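PDB 6TA8: tyrocidine synthase 2 from Brevibacillus parabrevis, which is a nonribosomal peptide synthetase, a large modular enzyme, modelled here over a region of the condensation-domain family. Local coordinates for residues 174-179 / 398-403; 180-185 / 190-195; 215-220 / 361-366. One frame throughout, in Å; residues are numbered along the deposited sequence.

Contact 1 of 3, residues 174-179 / 398-403; sequences ILFEDF and GGFTFS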
# COMPACT_ATOMS: atom_id res chain seq x y z
N ILE A 174 -12.57 -2.40 1.66
CA ILE A 174 -13.60 -3.42 1.51
C ILE A 174 -13.75 -4.21 2.80
O ILE A 174 -14.86 -4.64 3.15
CB ILE A 174 -13.26 -4.34 0.32
CG1 ILE A 174 -13.00 -3.52 -0.94
CG2 ILE A 174 -14.38 -5.34 0.08
CD1 ILE A 174 -12.51 -4.33 -2.11
N LEU A 175 -12.65 -4.42 3.54
CA LEU A 175 -12.73 -5.12 4.81
C LEU A 175 -13.51 -4.32 5.84
O LEU A 175 -14.37 -4.87 6.55
CB LEU A 175 -11.32 -5.43 5.32
CG LEU A 175 -10.67 -6.72 4.82
CD1 LEU A 175 -9.39 -6.99 5.57
CD2 LEU A 175 -11.64 -7.89 4.96
N PHE A 176 -13.23 -3.02 5.94
CA PHE A 176 -13.94 -2.17 6.90
C PHE A 176 -15.44 -2.14 6.59
O PHE A 176 -16.26 -2.09 7.51
CB PHE A 176 -13.37 -0.76 6.88
CG PHE A 176 -11.90 -0.69 7.18
CD1 PHE A 176 -11.30 -1.62 8.01
CD2 PHE A 176 -11.11 0.31 6.62
CE1 PHE A 176 -9.94 -1.55 8.29
CE2 PHE A 176 -9.76 0.38 6.89
CZ PHE A 176 -9.17 -0.56 7.72
N GLU A 177 -15.80 -2.17 5.31
CA GLU A 177 -17.21 -2.17 4.94
C GLU A 177 -17.86 -3.51 5.28
O GLU A 177 -18.92 -3.55 5.93
CB GLU A 177 -17.36 -1.87 3.45
CG GLU A 177 -17.32 -0.39 3.09
CD GLU A 177 -17.21 -0.15 1.60
OE1 GLU A 177 -16.08 -0.02 1.09
OE2 GLU A 177 -18.26 -0.09 0.92
N ASP A 178 -17.24 -4.61 4.86
CA ASP A 178 -17.88 -5.92 5.02
C ASP A 178 -17.91 -6.36 6.48
O ASP A 178 -18.88 -6.97 6.92
CB ASP A 178 -17.15 -6.95 4.16
CG ASP A 178 -17.45 -6.79 2.68
OD1 ASP A 178 -18.13 -5.80 2.31
OD2 ASP A 178 -17.00 -7.64 1.88
N PHE A 179 -16.85 -6.05 7.24
CA PHE A 179 -16.85 -6.44 8.65
C PHE A 179 -17.85 -5.62 9.45
O PHE A 179 -18.53 -6.16 10.34
CB PHE A 179 -15.45 -6.29 9.24
CG PHE A 179 -15.38 -6.60 10.71
CD1 PHE A 179 -15.51 -7.90 11.17
CD2 PHE A 179 -15.20 -5.58 11.64
CE1 PHE A 179 -15.46 -8.18 12.52
CE2 PHE A 179 -15.15 -5.86 12.99
CZ PHE A 179 -15.28 -7.16 13.43
N GLY A 398 -18.87 2.01 8.94
CA GLY A 398 -19.15 3.11 9.86
C GLY A 398 -19.91 2.68 11.10
O GLY A 398 -21.01 3.16 11.36
N GLY A 399 -19.31 1.77 11.87
CA GLY A 399 -19.92 1.28 13.08
C GLY A 399 -18.96 1.19 14.24
O GLY A 399 -19.37 1.21 15.41
N PHE A 400 -17.67 1.07 13.94
CA PHE A 400 -16.62 0.99 14.94
C PHE A 400 -15.79 2.28 14.93
O PHE A 400 -16.15 3.27 14.28
CB PHE A 400 -15.75 -0.24 14.70
CG PHE A 400 -15.32 -0.41 13.26
CD1 PHE A 400 -14.41 0.46 12.68
CD2 PHE A 400 -15.82 -1.45 12.49
CE1 PHE A 400 -14.01 0.30 11.37
CE2 PHE A 400 -15.43 -1.62 11.18
CZ PHE A 400 -14.52 -0.74 10.62
N THR A 401 -14.68 2.26 15.66
CA THR A 401 -13.72 3.35 15.64
C THR A 401 -12.32 2.77 15.66
O THR A 401 -12.10 1.64 16.09
CB THR A 401 -13.92 4.32 16.82
OG1 THR A 401 -12.79 5.19 16.92
CG2 THR A 401 -14.08 3.55 18.12
N PHE A 402 -11.36 3.56 15.18
CA PHE A 402 -9.97 3.14 15.12
C PHE A 402 -9.29 3.43 16.45
O PHE A 402 -9.37 4.55 16.98
CB PHE A 402 -9.24 3.85 13.98
CG PHE A 402 -9.73 3.44 12.62
CD1 PHE A 402 -10.83 4.06 12.05
CD2 PHE A 402 -9.08 2.45 11.90
CE1 PHE A 402 -11.28 3.69 10.79
CE2 PHE A 402 -9.52 2.07 10.65
CZ PHE A 402 -10.62 2.69 10.09
N SER A 403 -8.62 2.42 17.00
CA SER A 403 -7.99 2.55 18.30
C SER A 403 -6.73 3.41 18.21
O SER A 403 -6.01 3.37 17.21
CB SER A 403 -7.64 1.18 18.87
OG SER A 403 -6.82 1.29 20.01
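F176 takes the edge of F402 against one face of its ring, a T-shaped (edge-to-face) pair with planes at 88° and centroids 5.4 Å apart. CE2 and CZ of F402 do the touching; F402 CE2 lies 4.0 Å from F176 CZ, and F402 CZ stands over the rim of the F176 face rather than its middle. F400 comes in nearer the helix backbone. Its CG sits between the backbone N and the carbonyl carbon (chi1 47°), a position that turns the ring toward the helix, where the CB of F176 meets its edge in plane, 3.9 Å from F400 CZ. F400 CE2 also lies 3.8 Å from F176 O, obliquely to the ring. One helical turn on, F179 offers its own ring edge, and F179 CD2 is 4.0 Å from F400 CE2. F176 and F179 of the helix thus meet F400 of the loop and F402 of the short strand, mostly through apolar contact. The helix, 169-187, begins where the HHxxxDG signature of condensation domains ends. F179 also packs on helix 69-82 and strand 155-163, F176 on V59, while backbone bonds of T401 with F62 and S403 with M60 add 401-402, antiparallel to 56-63, at one border of the five-stranded mixed sheet.

Contact 2 of 3, residues 180-185 / 190-195; sequences SSAYSQ and QEIVLP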
# COMPACT_ATOMS: atom_id res chain seq x y z
N SER A 180 -17.96 -4.33 9.16
CA SER A 180 -18.96 -3.51 9.84
C SER A 180 -20.37 -3.95 9.49
O SER A 180 -21.29 -3.80 10.31
CB SER A 180 -18.76 -2.03 9.49
OG SER A 180 -19.66 -1.21 10.22
N SER A 181 -20.57 -4.48 8.29
CA SER A 181 -21.88 -5.00 7.91
C SER A 181 -22.10 -6.40 8.47
O SER A 181 -23.20 -6.72 8.95
CB SER A 181 -22.03 -5.01 6.39
OG SER A 181 -23.25 -5.60 6.00
N ALA A 182 -21.07 -7.25 8.43
CA ALA A 182 -21.20 -8.60 8.98
C ALA A 182 -21.44 -8.56 10.48
O ALA A 182 -22.26 -9.33 11.01
CB ALA A 182 -19.95 -9.42 8.66
N TYR A 183 -20.73 -7.68 11.20
CA TYR A 183 -20.93 -7.58 12.64
C TYR A 183 -22.30 -6.99 12.97
O TYR A 183 -22.86 -7.29 14.03
CB TYR A 183 -19.82 -6.74 13.26
CG TYR A 183 -19.72 -6.88 14.77
CD1 TYR A 183 -18.97 -7.89 15.34
CD2 TYR A 183 -20.38 -5.99 15.61
CE1 TYR A 183 -18.88 -8.03 16.71
CE2 TYR A 183 -20.29 -6.12 16.99
CZ TYR A 183 -19.54 -7.13 17.53
OH TYR A 183 -19.45 -7.26 18.90
N SER A 184 -22.85 -6.16 12.08
CA SER A 184 -24.18 -5.60 12.32
C SER A 184 -25.25 -6.66 12.13
O SER A 184 -26.16 -6.79 12.96
CB SER A 184 -24.42 -4.41 11.38
OG SER A 184 -23.41 -3.44 11.54
N GLN A 185 -25.16 -7.44 11.06
CA GLN A 185 -26.12 -8.52 10.83
C GLN A 185 -26.03 -9.59 11.90
O GLN A 185 -27.03 -10.25 12.20
CB GLN A 185 -25.92 -9.13 9.45
CG GLN A 185 -25.99 -8.14 8.29
CD GLN A 185 -25.67 -8.79 6.96
OE1 GLN A 185 -26.09 -9.91 6.69
NE2 GLN A 185 -24.93 -8.08 6.12
N GLN A 190 -29.13 -12.08 12.32
CA GLN A 190 -29.36 -12.38 10.92
C GLN A 190 -28.24 -13.26 10.38
O GLN A 190 -27.11 -13.23 10.88
CB GLN A 190 -29.44 -11.09 10.09
CG GLN A 190 -30.45 -10.07 10.58
CD GLN A 190 -30.44 -8.81 9.73
OE1 GLN A 190 -29.70 -8.71 8.75
NE2 GLN A 190 -31.26 -7.83 10.10
N GLU A 191 -28.56 -14.05 9.36
CA GLU A 191 -27.52 -14.77 8.65
C GLU A 191 -26.73 -13.80 7.78
O GLU A 191 -27.31 -13.02 7.01
CB GLU A 191 -28.12 -15.89 7.79
CG GLU A 191 -29.41 -15.52 7.06
CD GLU A 191 -30.02 -16.71 6.35
OE1 GLU A 191 -29.35 -17.76 6.27
OE2 GLU A 191 -31.17 -16.60 5.87
N ILE A 192 -25.41 -13.83 7.92
CA ILE A 192 -24.55 -12.81 7.32
C ILE A 192 -24.63 -12.91 5.80
O ILE A 192 -24.30 -13.95 5.22
CB ILE A 192 -23.11 -12.94 7.82
CG1 ILE A 192 -23.08 -12.94 9.35
CG2 ILE A 192 -22.25 -11.83 7.25
CD1 ILE A 192 -21.70 -13.08 9.94
N VAL A 193 -25.07 -11.83 5.16
CA VAL A 193 -25.19 -11.75 3.71
C VAL A 193 -24.36 -10.56 3.25
O VAL A 193 -24.70 -9.41 3.54
CB VAL A 193 -26.65 -11.62 3.25
CG1 VAL A 193 -26.72 -11.46 1.74
CG2 VAL A 193 -27.46 -12.82 3.71
N LEU A 194 -23.28 -10.84 2.54
CA LEU A 194 -22.39 -9.83 2.00
C LEU A 194 -22.70 -9.57 0.53
O LEU A 194 -23.32 -10.41 -0.13
CB LEU A 194 -20.93 -10.27 2.16
CG LEU A 194 -20.46 -10.44 3.61
CD1 LEU A 194 -19.00 -10.87 3.67
CD2 LEU A 194 -20.67 -9.15 4.40
N PRO A 195 -22.31 -8.41 -0.01
CA PRO A 195 -22.61 -8.11 -1.41
C PRO A 195 -22.04 -9.16 -2.36
O PRO A 195 -21.18 -9.97 -2.01
CB PRO A 195 -21.94 -6.75 -1.63
CG PRO A 195 -21.94 -6.13 -0.28
CD PRO A 195 -21.72 -7.26 0.69
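Q185 grips the backbone of V193 with both ends of its side-chain amide: V193 N donates to Q185 OE1 at 2.7 Å, and Q185 NE2 donates to V193 O at 2.9 Å. Both bonds are fairly straight, although the NE2 donor stands above the V193 carbonyl plane, 43° out of it. Since one end must accept and the other donate, the flip of the amide is settled. The chain is extended beyond CG, long enough to span from the helix to the facing segment. A third bond steadies the group from within the helix: Q185 NE2 also donates to S181 OG, one turn back, at 3.0 Å and in the amide plane. Beside it, Q190 N bonds to Q185 O at 2.8 Å, nearly along the C=O axis, which brings the chain back alongside the helix just after its end; the Q190 side chain crosses that of Q185 at about a right angle. Next to the polar pairing, A182 CB packs on I192 CG2 at 3.6 Å, and L194 CD2 reaches the same A182 methyl more loosely. These side chains face helix 69-82: A182 touches A75, I192 touches Q78 and L194 touches H82. The turn from helix 169-187 into the loop toward helix 201-212 is thereby laid against helix 69-82, while Y183 OH bonds to D68 N just ahead of it.

Contact 3 of 3, residues 215-220 / 361-366; sequences DELLRE and EILRTL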
# COMPACT_ATOMS: atom_id res chain seq x y z
N ASP A 215 -1.47 -7.06 -27.55
CA ASP A 215 -0.78 -6.06 -28.35
C ASP A 215 -1.10 -4.63 -27.95
O ASP A 215 -0.40 -3.71 -28.39
CB ASP A 215 -1.11 -6.27 -29.84
CG ASP A 215 -0.87 -7.69 -30.29
OD1 ASP A 215 -1.39 -8.07 -31.36
OD2 ASP A 215 -0.17 -8.43 -29.57
N GLU A 216 -2.13 -4.42 -27.12
CA GLU A 216 -2.35 -3.09 -26.55
C GLU A 216 -1.20 -2.71 -25.63
O GLU A 216 -0.77 -1.55 -25.61
CB GLU A 216 -3.68 -3.05 -25.81
CG GLU A 216 -3.90 -1.79 -24.98
CD GLU A 216 -5.10 -1.89 -24.07
OE1 GLU A 216 -5.80 -2.93 -24.10
OE2 GLU A 216 -5.36 -0.92 -23.32
N LEU A 217 -0.69 -3.67 -24.86
CA LEU A 217 0.45 -3.41 -23.98
C LEU A 217 1.72 -3.17 -24.78
O LEU A 217 2.58 -2.38 -24.36
CB LEU A 217 0.63 -4.57 -23.01
CG LEU A 217 1.80 -4.49 -22.03
CD1 LEU A 217 1.71 -3.23 -21.19
CD2 LEU A 217 1.84 -5.72 -21.14
N LEU A 218 1.86 -3.82 -25.93
CA LEU A 218 3.05 -3.63 -26.77
C LEU A 218 3.15 -2.21 -27.31
O LEU A 218 4.24 -1.78 -27.70
CB LEU A 218 3.04 -4.63 -27.92
CG LEU A 218 3.58 -6.02 -27.60
CD1 LEU A 218 3.05 -7.05 -28.58
CD2 LEU A 218 5.09 -6.00 -27.61
N ARG A 219 2.03 -1.47 -27.34
CA ARG A 219 2.04 -0.09 -27.79
C ARG A 219 2.64 0.87 -26.76
O ARG A 219 2.82 2.05 -27.06
CB ARG A 219 0.62 0.36 -28.14
CG ARG A 219 -0.03 -0.50 -29.22
CD ARG A 219 -1.33 0.12 -29.71
NE ARG A 219 -2.51 -0.61 -29.24
CZ ARG A 219 -3.50 -0.06 -28.54
NH1 ARG A 219 -3.46 1.23 -28.23
NH2 ARG A 219 -4.53 -0.80 -28.16
N GLU A 220 2.94 0.38 -25.55
CA GLU A 220 3.54 1.19 -24.51
C GLU A 220 5.07 1.16 -24.52
O GLU A 220 5.69 2.01 -23.87
CB GLU A 220 3.06 0.73 -23.13
CG GLU A 220 1.61 1.00 -22.82
CD GLU A 220 1.24 0.60 -21.40
OE1 GLU A 220 0.21 -0.09 -21.22
OE2 GLU A 220 1.98 0.96 -20.47
N GLU A 361 5.69 -3.01 -14.94
CA GLU A 361 6.21 -4.25 -14.38
C GLU A 361 5.57 -5.49 -14.98
O GLU A 361 6.12 -6.59 -14.85
CB GLU A 361 6.04 -4.26 -12.86
CG GLU A 361 7.07 -3.42 -12.12
CD GLU A 361 8.23 -4.25 -11.61
OE1 GLU A 361 8.01 -5.43 -11.25
OE2 GLU A 361 9.36 -3.73 -11.57
N ILE A 362 4.42 -5.35 -15.66
CA ILE A 362 3.89 -6.46 -16.44
C ILE A 362 4.83 -6.79 -17.59
O ILE A 362 4.97 -7.96 -17.97
CB ILE A 362 2.47 -6.13 -16.94
CG1 ILE A 362 1.54 -5.81 -15.77
CG2 ILE A 362 1.90 -7.28 -17.75
CD1 ILE A 362 0.11 -5.53 -16.19
N LEU A 363 5.49 -5.78 -18.14
CA LEU A 363 6.39 -5.99 -19.27
C LEU A 363 7.69 -6.67 -18.87
O LEU A 363 8.34 -7.29 -19.73
CB LEU A 363 6.69 -4.66 -19.96
CG LEU A 363 5.60 -4.09 -20.88
CD1 LEU A 363 5.88 -2.63 -21.20
CD2 LEU A 363 5.49 -4.91 -22.15
N ARG A 364 8.09 -6.58 -17.60
CA ARG A 364 9.34 -7.18 -17.15
C ARG A 364 9.15 -8.47 -16.37
O ARG A 364 10.15 -9.14 -16.06
CB ARG A 364 10.14 -6.19 -16.30
CG ARG A 364 9.42 -5.73 -15.04
CD ARG A 364 10.36 -4.97 -14.12
NE ARG A 364 11.43 -5.82 -13.59
CZ ARG A 364 11.35 -6.51 -12.46
NH1 ARG A 364 10.25 -6.46 -11.73
NH2 ARG A 364 12.38 -7.25 -12.06
N THR A 365 7.92 -8.84 -16.04
CA THR A 365 7.66 -10.04 -15.25
C THR A 365 6.74 -11.05 -15.91
O THR A 365 6.83 -12.23 -15.59
CB THR A 365 7.06 -9.65 -13.88
OG1 THR A 365 6.00 -8.71 -14.08
CG2 THR A 365 8.12 -9.03 -12.99
N LEU A 366 5.87 -10.62 -16.82
CA LEU A 366 4.88 -11.51 -17.41
C LEU A 366 4.93 -11.61 -18.93
O LEU A 366 4.49 -12.62 -19.48
CB LEU A 366 3.46 -11.08 -17.01
CG LEU A 366 3.16 -10.97 -15.52
CD1 LEU A 366 1.70 -10.57 -15.30
CD2 LEU A 366 3.47 -12.28 -14.80
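L217 has its CG anti to the backbone N (chi1 179°), which sends the branched end straight across to helix 359-365. L363 answers with CG beside its own backbone N (chi1 -78°), and the two leucines slide past each other in opposite directions, their CA atoms 8.0 Å apart. The closest approach joins L217 CG to L363 CD2 at 3.7 Å. The CD1 methyl of L217 rests near the branch point of its partner, 4.0 Å from L363 CG. L217 CD2 is shared: it lies 3.9 Å from L363 CD2 and turns to I362 as well, with I362 CG2 at 3.7 Å from it. The leucine end therefore sits against two consecutive residues of the helix, crossing I362 obliquely and running alongside L363. All three side chains are buried. T367 adds another wall to L217, while I362 continues on to P39 of helix 39-46 and A212 of helix 201-212. The carboxylates of E216 and E220 find partners elsewhere: E216 pairs with K355 and bonds to Q311, and E220 OE2 bonds to W224. Across the contact itself there is only hydrocarbon packing, without a directional bond or a charge pair, so the pairing of 215-220 with the helix probably depends on the fit of the branched ends and on burial from solvent.

Overall arrangement
From the N terminus, the chain first enters these contacts on helix 169-187, whose 174-179 part opens contact 1. The next residues, 180-185, open contact 2, which closes after only four intervening residues, the first two still helical. Contact 3 then opens at 215-220, beyond helix 201-212, and closes 140 residues later on helix 359-365. Contact 1 closes last, at 398-403, so contacts 2 and 3, in series, both nest inside its loop. Contacts 1 and 2 share one helix and touch through S180 and F400. Contact 3 lies across the chain's centre, about 37 Å from contact 1 centre to centre, joining the link between helices 201-212 and 221-229 to helix 359-365, away from the five-stranded sheet, whose border strand 401-402 contact 1 ties to helix 169-187.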